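Local coordinates for titin heart isoform N2-B (Homo sapiens, PDB 2BK8), which is a giant structural protein of muscle, one of whose immunoglobulin-like domains, M1, described here, probably serves as a building block of the sarcomeric M-band, at residues M9-E14 with V19-K24; Q30-T35 with I51-G56; R74-N79 with E83-A88. One frame throughout, in Å; residues are numbered along the deposited sequence.

Interaction 1. Residues M9-E14 with V19-K24; sequences MHAVGE and VKYVCK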
loop_
_atom_site.group_PDB
_atom_site.type_symbol
_atom_site.label_atom_id
_atom_site.label_comp_id
_atom_site.label_asym_id
_atom_site.label_seq_id
_atom_site.Cartn_x
_atom_site.Cartn_y
_atom_site.Cartn_z
ATOM N N MET A 9 -6.115 2.489 6.272
ATOM C CA MET A 9 -5.815 3.022 7.622
ATOM C C MET A 9 -4.311 3.224 7.915
ATOM O O MET A 9 -3.447 2.481 7.398
ATOM C CB MET A 9 -6.395 2.106 8.700
ATOM C CG MET A 9 -7.839 1.704 8.518
ATOM S SD MET A 9 -8.964 3.118 8.366
ATOM C CE MET A 9 -9.001 3.811 10.019
ATOM N N HIS A 10 -3.997 4.218 8.750
ATOM C CA HIS A 10 -2.601 4.472 9.159
ATOM C C HIS A 10 -2.148 3.309 10.047
ATOM O O HIS A 10 -3.010 2.573 10.568
ATOM C CB HIS A 10 -2.466 5.808 9.934
ATOM C CG HIS A 10 -2.982 7.013 9.190
ATOM N ND1 HIS A 10 -2.604 7.309 7.894
ATOM C CD2 HIS A 10 -3.813 8.010 9.578
ATOM C CE1 HIS A 10 -3.213 8.417 7.506
ATOM N NE2 HIS A 10 -3.950 8.866 8.508
ATOM N N ALA A 11 -0.826 3.201 10.258
ATOM C CA ALA A 11 -0.204 2.222 11.180
ATOM C C ALA A 11 1.050 2.758 11.896
ATOM O O ALA A 11 1.777 3.595 11.339
ATOM C CB ALA A 11 0.151 0.944 10.400
ATOM N N VAL A 12 1.280 2.270 13.114
ATOM C CA VAL A 12 2.557 2.460 13.849
ATOM C C VAL A 12 3.399 1.193 13.677
ATOM O O VAL A 12 2.926 0.085 13.953
ATOM C CB VAL A 12 2.343 2.734 15.344
ATOM C CG1 VAL A 12 3.702 2.735 16.110
ATOM C CG2 VAL A 12 1.643 4.066 15.573
ATOM N N GLY A 13 4.646 1.366 13.257
ATOM C CA GLY A 13 5.565 0.235 13.092
ATOM C C GLY A 13 6.606 0.323 14.189
ATOM O O GLY A 13 7.119 1.406 14.474
ATOM N N GLU A 14 6.888 -0.812 14.820
ATOM C CA GLU A 14 7.982 -0.888 15.780
ATOM C C GLU A 14 9.227 -1.459 15.103
ATOM O O GLU A 14 9.115 -2.377 14.284
ATOM C CB GLU A 14 7.619 -1.771 16.975
ATOM C CG GLU A 14 6.503 -1.226 17.834
ATOM C CD GLU A 14 6.275 -2.060 19.075
ATOM O OE1 GLU A 14 7.245 -2.672 19.580
ATOM O OE2 GLU A 14 5.125 -2.096 19.556
ATOM N N VAL A 19 4.104 -4.120 9.558
ATOM C CA VAL A 19 2.749 -3.538 9.508
ATOM C C VAL A 19 2.081 -4.017 8.215
ATOM O O VAL A 19 2.774 -4.525 7.324
ATOM C CB VAL A 19 2.714 -1.972 9.565
ATOM C CG1 VAL A 19 3.426 -1.443 10.825
ATOM C CG2 VAL A 19 3.270 -1.346 8.275
ATOM N N LYS A 20 0.759 -3.850 8.093
ATOM C CA LYS A 20 0.033 -4.177 6.861
ATOM C C LYS A 20 -0.846 -3.022 6.443
ATOM O O LYS A 20 -1.312 -2.249 7.301
ATOM C CB LYS A 20 -0.858 -5.419 7.085
ATOM C CG LYS A 20 -1.823 -5.297 8.282
ATOM C CD LYS A 20 -2.951 -6.348 8.285
ATOM C CE LYS A 20 -4.225 -5.845 9.001
ATOM N NZ LYS A 20 -3.953 -5.020 10.223
ATOM N N TYR A 21 -1.085 -2.931 5.134
ATOM C CA TYR A 21 -2.056 -2.013 4.560
ATOM C C TYR A 21 -3.037 -2.799 3.662
ATOM O O TYR A 21 -2.628 -3.607 2.829
ATOM C CB TYR A 21 -1.379 -0.879 3.756
ATOM C CG TYR A 21 -0.553 0.004 4.653
ATOM C CD1 TYR A 21 -1.158 0.989 5.464
ATOM C CD2 TYR A 21 0.834 -0.183 4.765
ATOM C CE1 TYR A 21 -0.378 1.786 6.332
ATOM C CE2 TYR A 21 1.581 0.607 5.590
ATOM C CZ TYR A 21 0.973 1.570 6.388
ATOM O OH TYR A 21 1.772 2.313 7.241
ATOM N N VAL A 22 -4.320 -2.525 3.819
ATOM C CA VAL A 22 -5.355 -3.235 3.071
ATOM C C VAL A 22 -6.212 -2.224 2.322
ATOM O O VAL A 22 -6.808 -1.296 2.931
ATOM C CB VAL A 22 -6.269 -4.088 4.009
ATOM C CG1 VAL A 22 -7.464 -4.683 3.210
ATOM C CG2 VAL A 22 -5.479 -5.168 4.729
ATOM N N CYS A 23 -6.304 -2.414 1.009
ATOM C CA CYS A 23 -7.104 -1.524 0.178
ATOM C C CYS A 23 -8.134 -2.336 -0.606
ATOM O O CYS A 23 -7.781 -3.188 -1.434
ATOM C CB CYS A 23 -6.207 -0.700 -0.776
ATOM S SG CYS A 23 -7.177 0.458 -1.883
ATOM N N LYS A 24 -9.411 -2.066 -0.352
ATOM C CA LYS A 24 -10.497 -2.756 -1.050
ATOM C C LYS A 24 -11.016 -1.958 -2.284
ATOM O O LYS A 24 -11.333 -0.776 -2.170
ATOM C CB LYS A 24 -11.631 -3.060 -0.035
ATOM C CG LYS A 24 -12.604 -4.132 -0.432
ATOM C CD LYS A 24 -13.608 -4.370 0.698
ATOM C CE LYS A 24 -14.833 -5.094 0.188
ATOM N NZ LYS A 24 -16.002 -5.047 1.117
HETATM O O HOH W 1 -3.182 -0.242 7.983
HETATM O O HOH W 2 -5.842 -0.280 5.790
#

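Interaction 2. Residues Q30-T35 with I51-G56; sequences QSTQVT and ITYEDG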
loop_
_atom_site.group_PDB
_atom_site.type_symbol
_atom_site.label_atom_id
_atom_site.label_comp_id
_atom_site.label_asym_id
_atom_site.label_seq_id
_atom_site.Cartn_x
_atom_site.Cartn_y
_atom_site.Cartn_z
ATOM N N GLN A 30 -11.122 -7.777 -15.090
ATOM C CA GLN A 30 -9.986 -8.544 -15.614
ATOM C C GLN A 30 -8.800 -7.689 -16.044
ATOM O O GLN A 30 -7.702 -8.221 -16.214
ATOM C CB GLN A 30 -10.403 -9.510 -16.751
ATOM C CG GLN A 30 -10.852 -8.860 -18.076
ATOM C CD GLN A 30 -9.701 -8.555 -19.046
ATOM O OE1 GLN A 30 -8.795 -9.368 -19.242
ATOM N NE2 GLN A 30 -9.751 -7.383 -19.668
ATOM N N SER A 31 -9.009 -6.387 -16.240
ATOM C CA SER A 31 -7.898 -5.508 -16.628
ATOM C C SER A 31 -7.227 -4.760 -15.453
ATOM O O SER A 31 -6.200 -4.085 -15.633
ATOM C CB SER A 31 -8.327 -4.539 -17.750
ATOM O OG SER A 31 -9.039 -3.431 -17.230
ATOM N N THR A 32 -7.784 -4.892 -14.245
ATOM C CA THR A 32 -7.272 -4.187 -13.071
ATOM C C THR A 32 -5.837 -4.621 -12.708
ATOM O O THR A 32 -5.585 -5.817 -12.565
ATOM C CB THR A 32 -8.209 -4.402 -11.861
ATOM O OG1 THR A 32 -9.538 -4.003 -12.222
ATOM C CG2 THR A 32 -7.740 -3.590 -10.664
ATOM N N GLN A 33 -4.918 -3.651 -12.584
ATOM C CA GLN A 33 -3.514 -3.862 -12.136
ATOM C C GLN A 33 -3.207 -2.925 -10.950
ATOM O O GLN A 33 -3.537 -1.744 -10.990
ATOM C CB GLN A 33 -2.495 -3.615 -13.274
ATOM C CG GLN A 33 -1.002 -3.686 -12.813
ATOM C CD GLN A 33 0.003 -3.280 -13.889
ATOM O OE1 GLN A 33 0.140 -2.091 -14.225
ATOM N NE2 GLN A 33 0.726 -4.267 -14.424
ATOM N N VAL A 34 -2.531 -3.440 -9.919
ATOM C CA VAL A 34 -2.260 -2.650 -8.701
ATOM C C VAL A 34 -0.769 -2.485 -8.510
ATOM O O VAL A 34 -0.022 -3.453 -8.695
ATOM C CB VAL A 34 -2.805 -3.369 -7.441
ATOM C CG1 VAL A 34 -2.407 -2.616 -6.135
ATOM C CG2 VAL A 34 -4.299 -3.548 -7.548
ATOM N N THR A 35 -0.337 -1.256 -8.214
ATOM C CA THR A 35 1.083 -0.992 -7.904
ATOM C C THR A 35 1.148 -0.145 -6.625
ATOM O O THR A 35 0.439 0.866 -6.492
ATOM C CB THR A 35 1.799 -0.226 -9.071
ATOM O OG1 THR A 35 1.616 -0.925 -10.318
ATOM C CG2 THR A 35 3.304 -0.076 -8.812
ATOM N N ILE A 51 3.497 -8.521 -1.229
ATOM C CA ILE A 51 2.430 -7.803 -1.937
ATOM C C ILE A 51 1.578 -8.815 -2.670
ATOM O O ILE A 51 2.087 -9.667 -3.419
ATOM C CB ILE A 51 2.996 -6.783 -2.960
ATOM C CG1 ILE A 51 3.882 -5.736 -2.264
ATOM C CG2 ILE A 51 1.856 -6.053 -3.714
ATOM C CD1 ILE A 51 4.693 -4.858 -3.246
ATOM N N THR A 52 0.264 -8.700 -2.456
ATOM C CA THR A 52 -0.691 -9.569 -3.146
ATOM C C THR A 52 -1.899 -8.758 -3.659
ATOM O O THR A 52 -2.275 -7.735 -3.080
ATOM C CB THR A 52 -1.185 -10.740 -2.251
ATOM O OG1 THR A 52 -1.727 -10.201 -1.037
ATOM C CG2 THR A 52 -0.018 -11.709 -1.889
ATOM N N TYR A 53 -2.481 -9.224 -4.758
ATOM C CA TYR A 53 -3.770 -8.682 -5.233
ATOM C C TYR A 53 -4.625 -9.786 -5.823
ATOM O O TYR A 53 -4.174 -10.492 -6.727
ATOM C CB TYR A 53 -3.620 -7.541 -6.261
ATOM C CG TYR A 53 -4.971 -7.207 -6.866
ATOM C CD1 TYR A 53 -5.929 -6.498 -6.132
ATOM C CD2 TYR A 53 -5.317 -7.670 -8.138
ATOM C CE1 TYR A 53 -7.224 -6.242 -6.669
ATOM C CE2 TYR A 53 -6.586 -7.433 -8.674
ATOM C CZ TYR A 53 -7.534 -6.720 -7.932
ATOM O OH TYR A 53 -8.780 -6.483 -8.486
ATOM N N GLU A 54 -5.859 -9.929 -5.319
ATOM C CA GLU A 54 -6.832 -10.922 -5.829
ATOM C C GLU A 54 -8.241 -10.448 -5.507
ATOM O O GLU A 54 -8.478 -9.987 -4.377
ATOM C CB GLU A 54 -6.642 -12.303 -5.174
ATOM C CG GLU A 54 -5.192 -12.686 -4.911
ATOM C CD GLU A 54 -4.995 -14.115 -4.484
ATOM O OE1 GLU A 54 -5.924 -14.936 -4.680
ATOM O OE2 GLU A 54 -3.885 -14.434 -3.983
ATOM N N ASP A 55 -9.163 -10.552 -6.482
ATOM C CA ASP A 55 -10.592 -10.415 -6.229
ATOM C C ASP A 55 -10.930 -9.104 -5.488
ATOM O O ASP A 55 -11.704 -9.106 -4.522
ATOM C CB ASP A 55 -11.077 -11.653 -5.460
ATOM C CG ASP A 55 -12.589 -11.771 -5.385
ATOM O OD1 ASP A 55 -13.316 -11.407 -6.337
ATOM O OD2 ASP A 55 -13.073 -12.283 -4.363
ATOM N N GLY A 56 -10.337 -7.997 -5.944
ATOM C CA GLY A 56 -10.594 -6.661 -5.375
ATOM C C GLY A 56 -9.976 -6.300 -4.046
ATOM O O GLY A 56 -10.282 -5.249 -3.453
#

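Interaction 3. Residues R74-N79 with E83-A88; sequences RCKVVN and EDSSYA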
loop_
_atom_site.group_PDB
_atom_site.type_symbol
_atom_site.label_atom_id
_atom_site.label_comp_id
_atom_site.label_asym_id
_atom_site.label_seq_id
_atom_site.Cartn_x
_atom_site.Cartn_y
_atom_site.Cartn_z
ATOM N N ARG A 74 1.251 4.671 -1.016
ATOM C CA ARG A 74 0.172 4.857 -2.017
ATOM C C ARG A 74 -0.159 3.516 -2.654
ATOM O O ARG A 74 0.737 2.761 -3.019
ATOM C CB ARG A 74 0.610 5.833 -3.120
ATOM C CG ARG A 74 -0.333 5.999 -4.345
ATOM C CD ARG A 74 0.324 6.951 -5.371
ATOM N NE ARG A 74 -0.520 7.297 -6.513
ATOM C CZ ARG A 74 -0.241 8.267 -7.387
ATOM N NH1 ARG A 74 0.854 9.012 -7.251
ATOM N NH2 ARG A 74 -1.064 8.523 -8.390
ATOM N N CYS A 75 -1.452 3.217 -2.773
ATOM C CA CYS A 75 -1.928 2.079 -3.589
ATOM C C CYS A 75 -2.524 2.673 -4.855
ATOM O O CYS A 75 -3.542 3.402 -4.798
ATOM C CB CYS A 75 -3.010 1.287 -2.843
ATOM S SG CYS A 75 -3.684 -0.141 -3.767
ATOM N N LYS A 76 -1.869 2.411 -5.987
ATOM C CA LYS A 76 -2.344 2.891 -7.304
ATOM C C LYS A 76 -3.041 1.796 -8.127
ATOM O O LYS A 76 -2.469 0.742 -8.427
ATOM C CB LYS A 76 -1.196 3.559 -8.125
ATOM C CG LYS A 76 -1.665 4.137 -9.471
ATOM C CD LYS A 76 -0.483 4.756 -10.221
ATOM C CE LYS A 76 -0.883 5.193 -11.617
ATOM N NZ LYS A 76 -0.103 6.381 -12.104
ATOM N N VAL A 77 -4.279 2.077 -8.538
ATOM C CA VAL A 77 -5.099 1.099 -9.261
ATOM C C VAL A 77 -5.422 1.582 -10.664
ATOM O O VAL A 77 -5.864 2.709 -10.843
ATOM C CB VAL A 77 -6.377 0.729 -8.464
ATOM C CG1 VAL A 77 -6.859 -0.573 -8.923
ATOM C CG2 VAL A 77 -6.012 0.564 -6.950
ATOM N N VAL A 78 -5.141 0.745 -11.660
ATOM C CA VAL A 78 -5.312 1.121 -13.074
ATOM C C VAL A 78 -6.033 0.014 -13.818
ATOM O O VAL A 78 -5.684 -1.161 -13.676
ATOM C CB VAL A 78 -3.940 1.386 -13.777
ATOM C CG1 VAL A 78 -4.118 1.748 -15.240
ATOM C CG2 VAL A 78 -3.179 2.480 -13.070
ATOM N N ASN A 79 -7.054 0.398 -14.587
ATOM C CA ASN A 79 -7.636 -0.472 -15.618
ATOM C C ASN A 79 -7.844 0.191 -16.966
ATOM O O ASN A 79 -7.289 1.257 -17.230
ATOM C CB ASN A 79 -8.898 -1.216 -15.144
ATOM C CG ASN A 79 -10.101 -0.319 -14.946
ATOM O OD1 ASN A 79 -10.028 0.911 -15.037
ATOM N ND2 ASN A 79 -11.235 -0.948 -14.655
ATOM N N GLU A 83 -8.120 5.291 -13.625
ATOM C CA GLU A 83 -7.290 4.980 -12.460
ATOM C C GLU A 83 -7.806 5.690 -11.203
ATOM O O GLU A 83 -8.658 6.595 -11.308
ATOM C CB GLU A 83 -5.828 5.325 -12.752
ATOM C CG GLU A 83 -5.448 6.799 -12.732
ATOM C CD GLU A 83 -3.939 6.998 -12.874
ATOM O OE1 GLU A 83 -3.390 6.692 -13.960
ATOM O OE2 GLU A 83 -3.307 7.455 -11.899
ATOM N N ASP A 84 -7.351 5.223 -10.037
ATOM C CA ASP A 84 -7.591 5.845 -8.723
ATOM C C ASP A 84 -6.434 5.457 -7.784
ATOM O O ASP A 84 -5.739 4.447 -8.011
ATOM C CB ASP A 84 -8.936 5.360 -8.143
ATOM C CG ASP A 84 -9.474 6.242 -6.973
ATOM O OD1 ASP A 84 -8.941 7.334 -6.667
ATOM O OD2 ASP A 84 -10.501 5.847 -6.382
ATOM N N SER A 85 -6.224 6.251 -6.734
ATOM C CA SER A 85 -5.197 5.926 -5.713
ATOM C C SER A 85 -5.733 6.236 -4.310
ATOM O O SER A 85 -6.582 7.149 -4.144
ATOM C CB SER A 85 -3.940 6.788 -5.938
ATOM O OG SER A 85 -3.290 6.520 -7.174
ATOM N N SER A 86 -5.156 5.550 -3.309
ATOM C CA SER A 86 -5.494 5.745 -1.899
ATOM C C SER A 86 -4.163 5.788 -1.132
ATOM O O SER A 86 -3.192 5.208 -1.605
ATOM C CB SER A 86 -6.448 4.623 -1.435
ATOM O OG SER A 86 -7.752 4.801 -2.024
ATOM N N TYR A 87 -4.133 6.523 -0.012
ATOM C CA TYR A 87 -2.880 6.846 0.708
ATOM C C TYR A 87 -3.000 6.554 2.212
ATOM O O TYR A 87 -4.095 6.636 2.766
ATOM C CB TYR A 87 -2.554 8.335 0.490
ATOM C CG TYR A 87 -2.294 8.729 -0.951
ATOM C CD1 TYR A 87 -1.011 8.744 -1.471
ATOM C CD2 TYR A 87 -3.345 9.116 -1.793
ATOM C CE1 TYR A 87 -0.765 9.115 -2.798
ATOM C CE2 TYR A 87 -3.107 9.498 -3.132
ATOM C CZ TYR A 87 -1.805 9.488 -3.620
ATOM O OH TYR A 87 -1.509 9.855 -4.916
ATOM N N ALA A 88 -1.877 6.213 2.875
ATOM C CA ALA A 88 -1.851 6.134 4.343
ATOM C C ALA A 88 -0.418 6.292 4.869
ATOM O O ALA A 88 0.529 6.173 4.095
ATOM C CB ALA A 88 -2.472 4.804 4.813
HETATM O O HOH W 3 -4.050 7.637 -9.279
HETATM O O HOH W 4 -0.931 6.976 -14.626
#

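Interaction 1. Residues M9-E14 with V19-K24
In this I-set immunoglobulin domain, M9-E14 enters the short strand 11-13, which pairs with strand 83-92, whereas V19-K24 belongs to the opposing sheet of the beta sandwich. The evidence for a contact between sheets is geometric: the axes of strands 11-13 and 19-24 approach no closer than 7.5 Å, too far for direct backbone pairing, and run nearly antiparallel at 157°. Side chains and water fill the interval. The methyl CB of A11 sits against V19 CB at 4.0 Å and also meets the phenol end of Y21, obliquely to that ring. One branch of V19 reaches farther: CG1, anti to the carbonyl carbon (chi1 -57°), packs against G13 CA at 3.5 Å and lies beside V12 O. With no side chain on G13, the backbone itself forms the surface that CG1 meets. The ring of Y21 presents its edge to M9 O, near the ring plane, with CE1 3.3 Å from that oxygen. Its hydroxyl passes beyond the two segments to a hydrogen bond with E89 O, while the ring of Y73 meets that of Y21 at a shallow interplanar angle. Two waters complete the seam. Water 1 donates to M9 O and to K20 O, each at 2.8 Å; water 2 accepts from M9 N at 2.8 Å and donates to V22 O at 3.2 Å. The chemistry is thus divided along the seam: apolar packing joins A11 and G13 to V19, and water satisfies backbone polar groups near M9, where the ring edge of Y21 probably adds a weakly favourable C-H interaction with M9 O.

Interaction 2. Residues Q30-T35 with I51-G56
Y53 reaches across one flank of the immunoglobulin beta sandwich, from strand 49-54 at the edge of one sheet to V34 and T32 on the facing segment. The CA atoms of V34 and Y53 are 7.1 Å apart, and the side chains meet at roughly a right angle between them. Starting from CB, the side chain of Y53 is set by a first torsion that puts CG anti to the backbone N (chi1 170°), which brings the ring under V34. CG then lies 3.8 Å from V34 CG2, and CD1 is slightly nearer at 3.7 Å. On the same side of the ring CE1 follows, at 4.1 Å from that methyl. Together these values describe a CH-pi contact: V34 CG2 is 3.9 Å from the ring centroid and 23° off the normal, over one face and displaced toward the rim. Farther out, CZ and OH meet T32, whose CG2 approaches OH obliquely to the ring at 3.8 Å. The hydroxyl of T32 has its own partner, D29 N, so the methyl is the branch of T32 that serves the tyrosine. A58, on the adjoining strand 57-62, and I25, on strand 19-26 one place farther into the sheet, touch both Y53 and V34. A serine in place of Y53 would probably leave V34 CG2 without the ring face it packs on and T32 CG2 without the hydroxyl end it meets, opening a gap between the sheets at this flank. At the tip, OH accepts a weak hydrogen bond from G56 N, 3.3 Å away and bent to 135°, tying the ring to the turn that follows its own strand.

Interaction 3. Residues R74-N79 with E83-A88
The axes of strands 74-78 and 83-88 pass 4.7 Å apart and run antiparallel at 169°, with five residue pairs in unbroken register from R74 opposite Y87 to V78 opposite E83. C75 with S86 and V77 with D84 are the hydrogen-bonded pairs, each bonded in both directions; C75 N to S86 O spans 2.9 Å and V77 N to D84 O 2.8 Å. R74, K76 and V78 share a face with E83, S85 and Y87, and this face carries the polar network. The chain of R74 is extended and lies alongside Y87, its CG 3.5 Å from Y87 CE1, with guanidinium and ring planes 44° apart. The hydroxyl oxygen of Y87 stands over the centre of the guanidinium; because it lies above the plane, its angle is poor for a bond to NE. That N-H instead goes to S85 OG at the group's edge, at 3.0 Å and 155°. Water 3 accepts from R74 NH2 and donates to E83 OE2, linking two opposite charges too distant for a salt bridge. K76 NZ does form one with E83 OE2, at 3.4 Å, and water 4 connects NZ with OE1 at the other carboxylate oxygen, so E83 is held through both oxygens. V78 CG2 packs along E83 CB at 3.9 Å. On the reverse face, C75 and V77 point into the sandwich, C75 against C23, while D84 OD2 and S86 OG bond to S5. Such a pair, made by a hairpin with the strand-borne C75 facing C23, matches the F and G strands of an immunoglobulin domain.

Overall arrangement
All three contacts fall within a single I-set domain and follow one another along the chain in numerical order. Interaction 3 pairs neighbouring strands of the mixed sheet, whereas interactions 1 and 2 join that sheet to the four-stranded one. Their centres are about 18 Å apart for interactions 1 and 2, about 15 Å for 1 and 3, and about 11 Å for 2 and 3. Strands 33-38 and 71-78 are sheet neighbours, and strand 83-92 connects interaction 3 with strand 11-13. C23 CB lies 4.0 Å from C75 SG, where interactions 1 and 3 meet in the core. The sandwich is thus tied within and between its sheets, consistent with a compact structural module.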